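Local coordinates for protein NADH:ubiquinone oxidoreductase, Na translocating, F subunit (Porphyromonas gingivalis, PDB 2R6H) that binds flavin-adenine dinucleotide in a ferredoxin-reductase-like beta-barrel module that is joined to a probable NAD-binding domain with a parallel sheet, at residues 85-90 / 125-130; 105-110 / 131-136. One frame throughout, in Å; residues are numbered along the deposited sequence.

Contact 1: residues 85-90 / 125-130; sequences TVRAYS and PGISSS. With FAD (flavin-adenine dinucleotide), chain H.
In the FAD pocket, Tyr89 of strand 85-90 and Ser128 of helix 127-132 meet beside the cofactor's pyrophosphate. Tyr89 OH and Ser128 OG are 2.8 Å apart and share a hydrogen bond whose proton could come from either group; OG lies at the ring edge, in the plane of the phenol. FAD O4' also lies close to Tyr89 OH, and the placing of the phenol proton between them is not settled. Ser128 turns OG anti to its own N (chi1 170°), which swings the hydroxyl across to the strand, where it also lies against Arg87 CB. The sequence Arg87-Ala88-Tyr89-Ser90 fits the RxYS flavin-binding motif of ferredoxin-reductase-like proteins. Its arginine chain bends at chi2 and chi3, bringing NE and NH1 to FAD O1P, although that oxygen is less surely placed; Ser128 CB covers one guanidinium face. Arg87 NH2 bonds back to Val86 O at 2.6 Å from above the carbonyl plane, an intrasegment tie that helps fix the group's rotation. From the other segment, Ser129 N reaches FAD O2P at 2.6 Å (163°), joined by Ser129 OG, which also accepts from Ala108 N. Ile127 N meets FAD O2A at 3.1 Å, so the first turn of the helix offers backbone N-H groups to both phosphates. Further out, Thr85 CG2 and Ile127 CD1 touch tip to tip, while Ser90 N donates to FAD O4 at 2.7 Å (158°).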
ATOM      1  N   THR A  85     -10.180  16.173  11.736  1.00 54.97           N
ATOM      2  CA  THR A  85      -9.496  16.228  10.445  1.00 54.85           C
ATOM      3  C   THR A  85      -9.883  15.081   9.519  1.00 52.28           C
ATOM      4  O   THR A  85     -10.640  14.194   9.883  1.00 51.58           O
ATOM      5  CB  THR A  85      -7.959  16.250  10.609  1.00 54.75           C
ATOM      6  OG1 THR A  85      -7.349  16.613   9.361  1.00 55.98           O
ATOM      7  CG2 THR A  85      -7.444  14.888  11.062  1.00 52.80           C
ATOM      8  N   VAL A  86      -9.348  15.111   8.313  1.00 45.28           N
ATOM      9  CA  VAL A  86      -9.733  14.167   7.283  1.00 43.75           C
ATOM     10  C   VAL A  86      -8.464  13.615   6.622  1.00 42.44           C
ATOM     11  O   VAL A  86      -7.469  14.327   6.484  1.00 43.96           O
ATOM     12  CB  VAL A  86     -10.674  14.866   6.248  1.00 44.92           C
ATOM     13  CG1 VAL A  86     -11.119  13.908   5.154  1.00 44.15           C
ATOM     14  CG2 VAL A  86     -11.886  15.437   6.950  1.00 46.21           C
ATOM     15  N   ARG A  87      -8.471  12.352   6.226  1.00 38.19           N
ATOM     16  CA  ARG A  87      -7.252  11.784   5.662  1.00 37.51           C
ATOM     17  C   ARG A  87      -7.516  10.808   4.531  1.00 37.08           C
ATOM     18  O   ARG A  87      -8.544  10.121   4.510  1.00 37.34           O
ATOM     19  CB  ARG A  87      -6.407  11.114   6.743  1.00 36.49           C
ATOM     20  CG  ARG A  87      -4.961  10.971   6.347  1.00 35.50           C
ATOM     21  CD  ARG A  87      -4.299  12.325   6.164  1.00 38.05           C
ATOM     22  NE  ARG A  87      -3.687  12.811   7.399  1.00 40.06           N
ATOM     23  CZ  ARG A  87      -4.141  13.831   8.125  1.00 42.59           C
ATOM     24  NH1 ARG A  87      -3.512  14.188   9.241  1.00 43.58           N
ATOM     25  NH2 ARG A  87      -5.220  14.503   7.741  1.00 42.07           N
ATOM     26  N   ALA A  88      -6.567  10.740   3.602  1.00 31.77           N
ATOM     27  CA  ALA A  88      -6.734   9.949   2.386  1.00 31.18           C
ATOM     28  C   ALA A  88      -6.221   8.502   2.499  1.00 29.66           C
ATOM     29  O   ALA A  88      -5.085   8.268   2.923  1.00 28.71           O
ATOM     30  CB  ALA A  88      -6.064  10.657   1.211  1.00 32.10           C
ATOM     31  N   TYR A  89      -7.059   7.541   2.113  1.00 34.34           N
ATOM     32  CA  TYR A  89      -6.610   6.158   1.987  1.00 34.32           C
ATOM     33  C   TYR A  89      -7.147   5.510   0.709  1.00 36.65           C
ATOM     34  O   TYR A  89      -8.328   5.656   0.379  1.00 37.86           O
ATOM     35  CB  TYR A  89      -6.918   5.347   3.261  1.00 33.45           C
ATOM     36  CG  TYR A  89      -6.168   5.908   4.448  1.00 31.32           C
ATOM     37  CD1 TYR A  89      -4.831   5.612   4.646  1.00 29.54           C
ATOM     38  CD2 TYR A  89      -6.781   6.776   5.335  1.00 31.21           C
ATOM     39  CE1 TYR A  89      -4.126   6.152   5.707  1.00 29.62           C
ATOM     40  CE2 TYR A  89      -6.092   7.317   6.399  1.00 32.05           C
ATOM     41  CZ  TYR A  89      -4.760   7.007   6.582  1.00 31.30           C
ATOM     42  OH  TYR A  89      -4.064   7.556   7.642  1.00 32.03           O
ATOM     43  N   SER A  90      -6.254   4.824  -0.012  1.00 48.57           N
ATOM     44  CA  SER A  90      -6.566   4.220  -1.304  1.00 50.62           C
ATOM     45  C   SER A  90      -7.339   2.922  -1.135  1.00 51.26           C
ATOM     46  O   SER A  90      -7.025   2.150  -0.239  1.00 51.89           O
ATOM     47  CB  SER A  90      -5.271   3.918  -2.057  1.00 50.88           C
ATOM     48  OG  SER A  90      -4.681   5.096  -2.567  1.00 54.89           O
ATOM     49  N   PRO A 125       3.498  11.292  16.572  1.00 39.31           N
ATOM     50  CA  PRO A 125       3.208  10.306  15.526  1.00 37.40           C
ATOM     51  C   PRO A 125       2.054  10.807  14.674  1.00 36.99           C
ATOM     52  O   PRO A 125       1.485  11.862  14.974  1.00 38.56           O
ATOM     53  CB  PRO A 125       2.784   9.063  16.314  1.00 36.56           C
ATOM     54  CG  PRO A 125       3.301   9.274  17.696  1.00 37.86           C
ATOM     55  CD  PRO A 125       3.268  10.754  17.921  1.00 39.41           C
ATOM     56  N   GLY A 126       1.719  10.056  13.631  1.00 36.57           N
ATOM     57  CA  GLY A 126       0.671  10.437  12.700  1.00 36.26           C
ATOM     58  C   GLY A 126      -0.716  10.409  13.306  1.00 36.88           C
ATOM     59  O   GLY A 126      -1.191   9.348  13.702  1.00 35.84           O
ATOM     60  N   ILE A 127      -1.375  11.566  13.369  1.00 40.98           N
ATOM     61  CA  ILE A 127      -2.643  11.658  14.087  1.00 41.75           C
ATOM     62  C   ILE A 127      -3.725  10.791  13.453  1.00 39.91           C
ATOM     63  O   ILE A 127      -4.660  10.374  14.122  1.00 40.16           O
ATOM     64  CB  ILE A 127      -3.152  13.125  14.268  1.00 44.66           C
ATOM     65  CG1 ILE A 127      -3.819  13.622  13.001  1.00 48.21           C
ATOM     66  CG2 ILE A 127      -2.045  14.074  14.697  1.00 46.61           C
ATOM     67  CD1 ILE A 127      -5.300  13.448  13.033  1.00 52.51           C
ATOM     68  N   SER A 128      -3.602  10.510  12.167  1.00 31.57           N
ATOM     69  CA  SER A 128      -4.603   9.693  11.507  1.00 30.15           C
ATOM     70  C   SER A 128      -4.283   8.208  11.603  1.00 28.78           C
ATOM     71  O   SER A 128      -5.055   7.419  12.153  1.00 29.13           O
ATOM     72  CB  SER A 128      -4.747  10.107  10.051  1.00 30.22           C
ATOM     73  OG  SER A 128      -5.551   9.173   9.355  1.00 29.59           O
ATOM     74  N   SER A 129      -3.147   7.814  11.052  1.00 30.61           N
ATOM     75  CA  SER A 129      -2.759   6.421  11.129  1.00 29.46           C
ATOM     76  C   SER A 129      -2.873   5.902  12.574  1.00 29.85           C
ATOM     77  O   SER A 129      -3.333   4.784  12.793  1.00 29.88           O
ATOM     78  CB  SER A 129      -1.358   6.218  10.567  1.00 28.48           C
ATOM     79  OG  SER A 129      -0.408   6.869  11.385  1.00 28.66           O
ATOM     80  N   SER A 130      -2.489   6.725  13.553  1.00 32.33           N
ATOM     81  CA  SER A 130      -2.506   6.312  14.956  1.00 32.74           C
ATOM     82  C   SER A 130      -3.914   6.023  15.441  1.00 34.11           C
ATOM     83  O   SER A 130      -4.094   5.156  16.288  1.00 36.06           O
ATOM     84  CB  SER A 130      -1.852   7.348  15.876  1.00 32.96           C
ATOM     85  OG  SER A 130      -0.487   7.541  15.561  1.00 31.60           O
TER
HETATM   86  PA  FAD H   1       0.518  12.845  10.108  1.00 65.31           P
HETATM   87  O1A FAD H   1       0.030  13.485   8.813  1.00 65.82           O
HETATM   88  O2A FAD H   1       0.004  13.525  11.381  1.00 63.78           O
HETATM   89  O5B FAD H   1       2.142  12.788  10.141  1.00 69.93           O
HETATM   90  C5B FAD H   1       2.856  12.003   9.198  1.00 73.91           C
HETATM   91  C4B FAD H   1       4.271  11.733   9.695  1.00 77.06           C
HETATM   92  O4B FAD H   1       4.954  12.958   9.885  1.00 79.15           O
HETATM   93  C3B FAD H   1       4.280  11.001  11.028  1.00 77.72           C
HETATM   94  O3B FAD H   1       5.161   9.909  10.933  1.00 79.49           O
HETATM   95  C2B FAD H   1       4.817  11.995  12.036  1.00 78.41           C
HETATM   96  O2B FAD H   1       5.664  11.346  12.958  1.00 76.11           O
HETATM   97  C1B FAD H   1       5.595  12.966  11.153  1.00 82.28           C
HETATM   98  N9A FAD H   1       5.717  14.343  11.712  1.00 84.71           N
HETATM   99  C8A FAD H   1       4.724  15.153  12.221  1.00 84.99           C
HETATM  100  N7A FAD H   1       5.280  16.329  12.613  1.00 85.46           N
HETATM  101  C5A FAD H   1       6.617  16.288  12.361  1.00 85.27           C
HETATM  102  C6A FAD H   1       7.662  17.203  12.559  1.00 83.85           C
HETATM  103  N6A FAD H   1       7.441  18.363  13.178  1.00 83.81           N
HETATM  104  N1A FAD H   1       8.957  16.864  12.188  1.00 84.26           N
HETATM  105  C2A FAD H   1       9.222  15.626  11.623  1.00 84.83           C
HETATM  106  N3A FAD H   1       8.188  14.722  11.428  1.00 85.05           N
HETATM  107  C4A FAD H   1       6.907  15.044  11.792  1.00 85.45           C
HETATM  108  N1  FAD H   1      -1.460   6.032   3.310  1.00 32.54           N
HETATM  109  C2  FAD H   1      -1.675   4.700   3.554  1.00 32.10           C
HETATM  110  O2  FAD H   1      -1.148   4.201   4.539  1.00 32.25           O
HETATM  111  N3  FAD H   1      -2.470   3.955   2.695  1.00 30.99           N
HETATM  112  C4  FAD H   1      -3.067   4.538   1.580  1.00 31.77           C
HETATM  113  O4  FAD H   1      -3.790   3.919   0.780  1.00 31.42           O
HETATM  114  C4X FAD H   1      -2.843   5.884   1.349  1.00 31.92           C
HETATM  115  N5  FAD H   1      -3.429   6.469   0.248  1.00 32.45           N
HETATM  116  C5X FAD H   1      -3.195   7.809   0.011  1.00 31.73           C
HETATM  117  C6  FAD H   1      -3.780   8.391  -1.109  1.00 32.49           C
HETATM  118  C7  FAD H   1      -3.581   9.738  -1.386  1.00 32.48           C
HETATM  119  C7M FAD H   1      -4.238  10.328  -2.605  1.00 32.12           C
HETATM  120  C8  FAD H   1      -2.784  10.498  -0.527  1.00 31.52           C
HETATM  121  C8M FAD H   1      -2.547  11.947  -0.804  1.00 31.63           C
HETATM  122  C9  FAD H   1      -2.199   9.909   0.587  1.00 31.33           C
HETATM  123  C9A FAD H   1      -2.399   8.565   0.868  1.00 31.03           C
HETATM  124  N10 FAD H   1      -1.816   7.969   1.976  1.00 31.60           N
HETATM  125  C10 FAD H   1      -2.036   6.630   2.211  1.00 31.72           C
HETATM  126  C1' FAD H   1      -1.119   8.754   3.046  1.00 33.86           C
HETATM  127  C2' FAD H   1      -2.127   9.065   4.140  1.00 37.56           C
HETATM  128  O2' FAD H   1      -3.156   9.857   3.598  1.00 38.71           O
HETATM  129  C3' FAD H   1      -1.502   9.808   5.315  1.00 41.60           C
HETATM  130  O3' FAD H   1      -0.625  10.819   4.872  1.00 42.85           O
HETATM  131  C4' FAD H   1      -0.791   8.821   6.220  1.00 44.24           C
HETATM  132  O4' FAD H   1      -1.791   8.040   6.819  1.00 48.87           O
HETATM  133  C5' FAD H   1      -0.021   9.530   7.319  1.00 46.07           C
HETATM  134  O5' FAD H   1      -0.839  10.551   7.841  1.00 49.50           O
HETATM  135  P   FAD H   1      -1.103  10.633   9.426  1.00 52.59           P
HETATM  136  O1P FAD H   1      -2.273  11.544   9.716  1.00 52.07           O
HETATM  137  O2P FAD H   1      -1.292   9.249   9.989  1.00 54.56           O
HETATM  138  O3P FAD H   1       0.241  11.255  10.017  1.00 58.04           O

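Contact 2: residues 105-110 / 131-136; sequences VRIATP and YIFSLK. With FAD (flavin-adenine dinucleotide), chain H.
Tyr131 O is gripped by two groups of Ser134: N at 2.8 Å, and OG, which lies in the carbonyl plane on a lone pair. With Leu135 N bonded to Ile132 O across a type I turn, this fixes the backbone from which Ile132 and Phe133 face Val105 and Ile107. Ile107 CB sits over one face of the Phe133 ring, 3.6 Å from the centroid and 15° off the normal, a CH-pi contact. Ile107 CG1 runs anti to the backbone N (chi1 -176°), and the bend at chi2 brings Ile107 CD1 3.7 Å from Phe133 CG. At the ring's edge, in its plane, lies Val105 O, near Phe133 CE1; the ring hydrogens there are partly positive, consistent with a weak favourable contact. Val105 CG2 meets Ile132 CG2 at 4.0 Å. Here the end of barrel strand 100-106, which pairs through Val105 with Lys25, packs against the end of helix 127-132 and the residue that follows. Beyond it, Ala108 centres an inverse gamma turn, with Thr109 N bonded to Ile107 O. Arg106 N donates to FAD O2 at 3.1 Å, nearly straight (173°). Since no hydrogen bond links the two segments, their fit rests mainly on apolar side chains and the ring, with one carbonyl oxygen at the ring edge, whereas the Arg106 backbone N-H of that strand is used for the flavin.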
ATOM      1  N   VAL A 105      -3.177   0.478   5.854  1.00 26.94           N
ATOM      2  CA  VAL A 105      -2.704   1.641   6.581  1.00 25.49           C
ATOM      3  C   VAL A 105      -1.345   1.452   7.219  1.00 25.81           C
ATOM      4  O   VAL A 105      -1.180   0.588   8.072  1.00 26.50           O
ATOM      5  CB  VAL A 105      -3.679   2.006   7.664  1.00 25.34           C
ATOM      6  CG1 VAL A 105      -3.256   3.282   8.322  1.00 24.42           C
ATOM      7  CG2 VAL A 105      -5.039   2.166   7.065  1.00 25.56           C
ATOM      8  N   ARG A 106      -0.377   2.264   6.794  1.00 36.20           N
ATOM      9  CA  ARG A 106       0.947   2.320   7.406  1.00 36.77           C
ATOM     10  C   ARG A 106       0.886   3.230   8.630  1.00 37.71           C
ATOM     11  O   ARG A 106       0.538   4.409   8.527  1.00 38.91           O
ATOM     12  CB  ARG A 106       1.954   2.873   6.391  1.00 37.19           C
ATOM     13  CG  ARG A 106       3.377   3.146   6.905  1.00 38.80           C
ATOM     14  CD  ARG A 106       4.162   1.852   7.011  1.00 43.43           C
ATOM     15  NE  ARG A 106       5.617   2.000   6.922  1.00 45.75           N
ATOM     16  CZ  ARG A 106       6.423   2.186   7.969  1.00 47.94           C
ATOM     17  NH1 ARG A 106       5.913   2.274   9.198  1.00 47.53           N
ATOM     18  NH2 ARG A 106       7.742   2.298   7.789  1.00 48.61           N
ATOM     19  N   ILE A 107       1.208   2.687   9.797  1.00 25.72           N
ATOM     20  CA  ILE A 107       1.267   3.499  11.012  1.00 25.94           C
ATOM     21  C   ILE A 107       2.441   4.486  10.951  1.00 26.64           C
ATOM     22  O   ILE A 107       3.611   4.089  10.862  1.00 26.63           O
ATOM     23  CB  ILE A 107       1.396   2.624  12.258  1.00 25.86           C
ATOM     24  CG1 ILE A 107       1.364   3.483  13.501  1.00 26.36           C
ATOM     25  CG2 ILE A 107       2.682   1.839  12.221  1.00 26.19           C
ATOM     26  CD1 ILE A 107       0.016   3.976  13.844  1.00 29.08           C
ATOM     27  N   ALA A 108       2.136   5.778  10.983  1.00 24.64           N
ATOM     28  CA  ALA A 108       3.165   6.785  10.782  1.00 25.11           C
ATOM     29  C   ALA A 108       3.908   7.059  12.077  1.00 26.41           C
ATOM     30  O   ALA A 108       3.630   8.054  12.753  1.00 27.31           O
ATOM     31  CB  ALA A 108       2.561   8.043  10.253  1.00 25.83           C
ATOM     32  N   THR A 109       4.846   6.176  12.423  1.00 32.57           N
ATOM     33  CA  THR A 109       5.720   6.390  13.569  1.00 34.15           C
ATOM     34  C   THR A 109       6.575   7.609  13.300  1.00 35.25           C
ATOM     35  O   THR A 109       6.862   7.920  12.157  1.00 35.47           O
ATOM     36  CB  THR A 109       6.675   5.215  13.758  1.00 34.03           C
ATOM     37  OG1 THR A 109       7.568   5.158  12.643  1.00 35.33           O
ATOM     38  CG2 THR A 109       5.921   3.913  13.830  1.00 34.25           C
ATOM     39  N   PRO A 110       7.006   8.297  14.356  1.00 34.92           N
ATOM     40  CA  PRO A 110       7.886   9.459  14.192  1.00 36.78           C
ATOM     41  C   PRO A 110       9.256   9.050  13.662  1.00 37.42           C
ATOM     42  O   PRO A 110       9.516   7.862  13.483  1.00 36.00           O
ATOM     43  CB  PRO A 110       8.026   9.999  15.625  1.00 38.45           C
ATOM     44  CG  PRO A 110       6.912   9.377  16.402  1.00 37.88           C
ATOM     45  CD  PRO A 110       6.672   8.047  15.766  1.00 35.50           C
ATOM     46  N   TYR A 131      -4.909   6.741  14.922  1.00 36.22           N
ATOM     47  CA  TYR A 131      -6.294   6.526  15.345  1.00 36.64           C
ATOM     48  C   TYR A 131      -6.803   5.256  14.705  1.00 35.81           C
ATOM     49  O   TYR A 131      -7.372   4.405  15.382  1.00 36.59           O
ATOM     50  CB  TYR A 131      -7.211   7.709  14.994  1.00 38.14           C
ATOM     51  CG  TYR A 131      -8.687   7.467  15.286  1.00 40.00           C
ATOM     52  CD1 TYR A 131      -9.174   7.442  16.592  1.00 42.88           C
ATOM     53  CD2 TYR A 131      -9.598   7.272  14.256  1.00 40.02           C
ATOM     54  CE1 TYR A 131     -10.524   7.226  16.861  1.00 42.88           C
ATOM     55  CE2 TYR A 131     -10.954   7.051  14.514  1.00 40.94           C
ATOM     56  CZ  TYR A 131     -11.410   7.034  15.813  1.00 42.40           C
ATOM     57  OH  TYR A 131     -12.748   6.810  16.052  1.00 42.73           O
ATOM     58  N   ILE A 132      -6.591   5.121  13.401  1.00 33.94           N
ATOM     59  CA  ILE A 132      -7.040   3.924  12.705  1.00 33.38           C
ATOM     60  C   ILE A 132      -6.486   2.675  13.374  1.00 32.89           C
ATOM     61  O   ILE A 132      -7.218   1.717  13.613  1.00 33.80           O
ATOM     62  CB  ILE A 132      -6.648   3.942  11.226  1.00 32.73           C
ATOM     63  CG1 ILE A 132      -7.461   5.020  10.500  1.00 35.08           C
ATOM     64  CG2 ILE A 132      -6.896   2.585  10.615  1.00 32.08           C
ATOM     65  CD1 ILE A 132      -6.846   5.504   9.209  1.00 36.89           C
ATOM     66  N   PHE A 133      -5.202   2.695  13.699  1.00 27.29           N
ATOM     67  CA  PHE A 133      -4.589   1.553  14.355  1.00 27.56           C
ATOM     68  C   PHE A 133      -5.237   1.177  15.678  1.00 29.67           C
ATOM     69  O   PHE A 133      -5.073   0.058  16.161  1.00 30.95           O
ATOM     70  CB  PHE A 133      -3.100   1.781  14.560  1.00 26.90           C
ATOM     71  CG  PHE A 133      -2.255   1.100  13.539  1.00 26.17           C
ATOM     72  CD1 PHE A 133      -2.325   1.465  12.206  1.00 25.73           C
ATOM     73  CD2 PHE A 133      -1.402   0.084  13.905  1.00 27.39           C
ATOM     74  CE1 PHE A 133      -1.562   0.835  11.262  1.00 24.86           C
ATOM     75  CE2 PHE A 133      -0.631  -0.555  12.958  1.00 27.41           C
ATOM     76  CZ  PHE A 133      -0.712  -0.176  11.638  1.00 26.00           C
ATOM     77  N   SER A 134      -5.970   2.096  16.283  1.00 33.77           N
ATOM     78  CA  SER A 134      -6.588   1.781  17.554  1.00 34.89           C
ATOM     79  C   SER A 134      -7.950   1.140  17.337  1.00 35.98           C
ATOM     80  O   SER A 134      -8.569   0.670  18.285  1.00 37.61           O
ATOM     81  CB  SER A 134      -6.746   3.037  18.379  1.00 34.77           C
ATOM     82  OG  SER A 134      -7.776   3.811  17.813  1.00 35.76           O
ATOM     83  N   LEU A 135      -8.409   1.103  16.089  1.00 34.99           N
ATOM     84  CA  LEU A 135      -9.773   0.664  15.790  1.00 36.63           C
ATOM     85  C   LEU A 135      -9.981  -0.841  15.817  1.00 38.39           C
ATOM     86  O   LEU A 135      -9.090  -1.624  15.476  1.00 38.33           O
ATOM     87  CB  LEU A 135     -10.225   1.190  14.443  1.00 35.56           C
ATOM     88  CG  LEU A 135     -10.388   2.694  14.373  1.00 35.71           C
ATOM     89  CD1 LEU A 135     -10.955   3.042  13.019  1.00 36.56           C
ATOM     90  CD2 LEU A 135     -11.283   3.182  15.495  1.00 37.32           C
ATOM     91  N   LYS A 136     -11.188  -1.242  16.187  1.00 48.43           N
ATOM     92  CA  LYS A 136     -11.440  -2.633  16.485  1.00 50.88           C
ATOM     93  C   LYS A 136     -12.757  -3.037  15.863  1.00 51.09           C
ATOM     94  O   LYS A 136     -13.609  -2.186  15.621  1.00 50.77           O
ATOM     95  CB  LYS A 136     -11.482  -2.809  17.999  1.00 53.17           C
ATOM     96  CG  LYS A 136     -10.476  -3.808  18.546  1.00 57.73           C
ATOM     97  CD  LYS A 136     -10.273  -3.588  20.038  1.00 63.27           C
ATOM     98  CE  LYS A 136     -10.183  -4.910  20.805  1.00 66.74           C
ATOM     99  NZ  LYS A 136     -10.648  -4.780  22.229  1.00 68.77           N
TER
HETATM  100  PA  FAD H   1       0.518  12.845  10.108  1.00 65.31           P
HETATM  101  O1A FAD H   1       0.030  13.485   8.813  1.00 65.82           O
HETATM  102  O2A FAD H   1       0.004  13.525  11.381  1.00 63.78           O
HETATM  103  O5B FAD H   1       2.142  12.788  10.141  1.00 69.93           O
HETATM  104  C5B FAD H   1       2.856  12.003   9.198  1.00 73.91           C
HETATM  105  C4B FAD H   1       4.271  11.733   9.695  1.00 77.06           C
HETATM  106  O4B FAD H   1       4.954  12.958   9.885  1.00 79.15           O
HETATM  107  C3B FAD H   1       4.280  11.001  11.028  1.00 77.72           C
HETATM  108  O3B FAD H   1       5.161   9.909  10.933  1.00 79.49           O
HETATM  109  C2B FAD H   1       4.817  11.995  12.036  1.00 78.41           C
HETATM  110  O2B FAD H   1       5.664  11.346  12.958  1.00 76.11           O
HETATM  111  C1B FAD H   1       5.595  12.966  11.153  1.00 82.28           C
HETATM  112  N9A FAD H   1       5.717  14.343  11.712  1.00 84.71           N
HETATM  113  C8A FAD H   1       4.724  15.153  12.221  1.00 84.99           C
HETATM  114  N7A FAD H   1       5.280  16.329  12.613  1.00 85.46           N
HETATM  115  C5A FAD H   1       6.617  16.288  12.361  1.00 85.27           C
HETATM  116  C6A FAD H   1       7.662  17.203  12.559  1.00 83.85           C
HETATM  117  N6A FAD H   1       7.441  18.363  13.178  1.00 83.81           N
HETATM  118  N1A FAD H   1       8.957  16.864  12.188  1.00 84.26           N
HETATM  119  C2A FAD H   1       9.222  15.626  11.623  1.00 84.83           C
HETATM  120  N3A FAD H   1       8.188  14.722  11.428  1.00 85.05           N
HETATM  121  C4A FAD H   1       6.907  15.044  11.792  1.00 85.45           C
HETATM  122  N1  FAD H   1      -1.460   6.032   3.310  1.00 32.54           N
HETATM  123  C2  FAD H   1      -1.675   4.700   3.554  1.00 32.10           C
HETATM  124  O2  FAD H   1      -1.148   4.201   4.539  1.00 32.25           O
HETATM  125  N3  FAD H   1      -2.470   3.955   2.695  1.00 30.99           N
HETATM  126  C4  FAD H   1      -3.067   4.538   1.580  1.00 31.77           C
HETATM  127  O4  FAD H   1      -3.790   3.919   0.780  1.00 31.42           O
HETATM  128  C4X FAD H   1      -2.843   5.884   1.349  1.00 31.92           C
HETATM  129  N5  FAD H   1      -3.429   6.469   0.248  1.00 32.45           N
HETATM  130  C5X FAD H   1      -3.195   7.809   0.011  1.00 31.73           C
HETATM  131  C6  FAD H   1      -3.780   8.391  -1.109  1.00 32.49           C
HETATM  132  C7  FAD H   1      -3.581   9.738  -1.386  1.00 32.48           C
HETATM  133  C7M FAD H   1      -4.238  10.328  -2.605  1.00 32.12           C
HETATM  134  C8  FAD H   1      -2.784  10.498  -0.527  1.00 31.52           C
HETATM  135  C8M FAD H   1      -2.547  11.947  -0.804  1.00 31.63           C
HETATM  136  C9  FAD H   1      -2.199   9.909   0.587  1.00 31.33           C
HETATM  137  C9A FAD H   1      -2.399   8.565   0.868  1.00 31.03           C
HETATM  138  N10 FAD H   1      -1.816   7.969   1.976  1.00 31.60           N
HETATM  139  C10 FAD H   1      -2.036   6.630   2.211  1.00 31.72           C
HETATM  140  C1' FAD H   1      -1.119   8.754   3.046  1.00 33.86           C
HETATM  141  C2' FAD H   1      -2.127   9.065   4.140  1.00 37.56           C
HETATM  142  O2' FAD H   1      -3.156   9.857   3.598  1.00 38.71           O
HETATM  143  C3' FAD H   1      -1.502   9.808   5.315  1.00 41.60           C
HETATM  144  O3' FAD H   1      -0.625  10.819   4.872  1.00 42.85           O
HETATM  145  C4' FAD H   1      -0.791   8.821   6.220  1.00 44.24           C
HETATM  146  O4' FAD H   1      -1.791   8.040   6.819  1.00 48.87           O
HETATM  147  C5' FAD H   1      -0.021   9.530   7.319  1.00 46.07           C
HETATM  148  O5' FAD H   1      -0.839  10.551   7.841  1.00 49.50           O
HETATM  149  P   FAD H   1      -1.103  10.633   9.426  1.00 52.59           P
HETATM  150  O1P FAD H   1      -2.273  11.544   9.716  1.00 52.07           O
HETATM  151  O2P FAD H   1      -1.292   9.249   9.989  1.00 54.56           O
HETATM  152  O3P FAD H   1       0.241  11.255  10.017  1.00 58.04           O

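Both contacts use helix 127-132, contact 1 joining its first turn to strand 85-90 and contact 2 its last turn and the residues just after it to the end of strand 100-106. These strands stand at the two ends of the strand order of the six-stranded antiparallel barrel, both touched by this one helix region. Contact 1 is partly buried and mainly polar, organised round the pyrophosphate; contact 2 is more buried and apolar across its segments, hydrogen-bonding FAD through backbone atoms. They interlock directly: Gly126 N and Ala108 O are 2.9 Å apart, a probable hydrogen bond, while Tyr89 CE2 packs on Ile132 CD1.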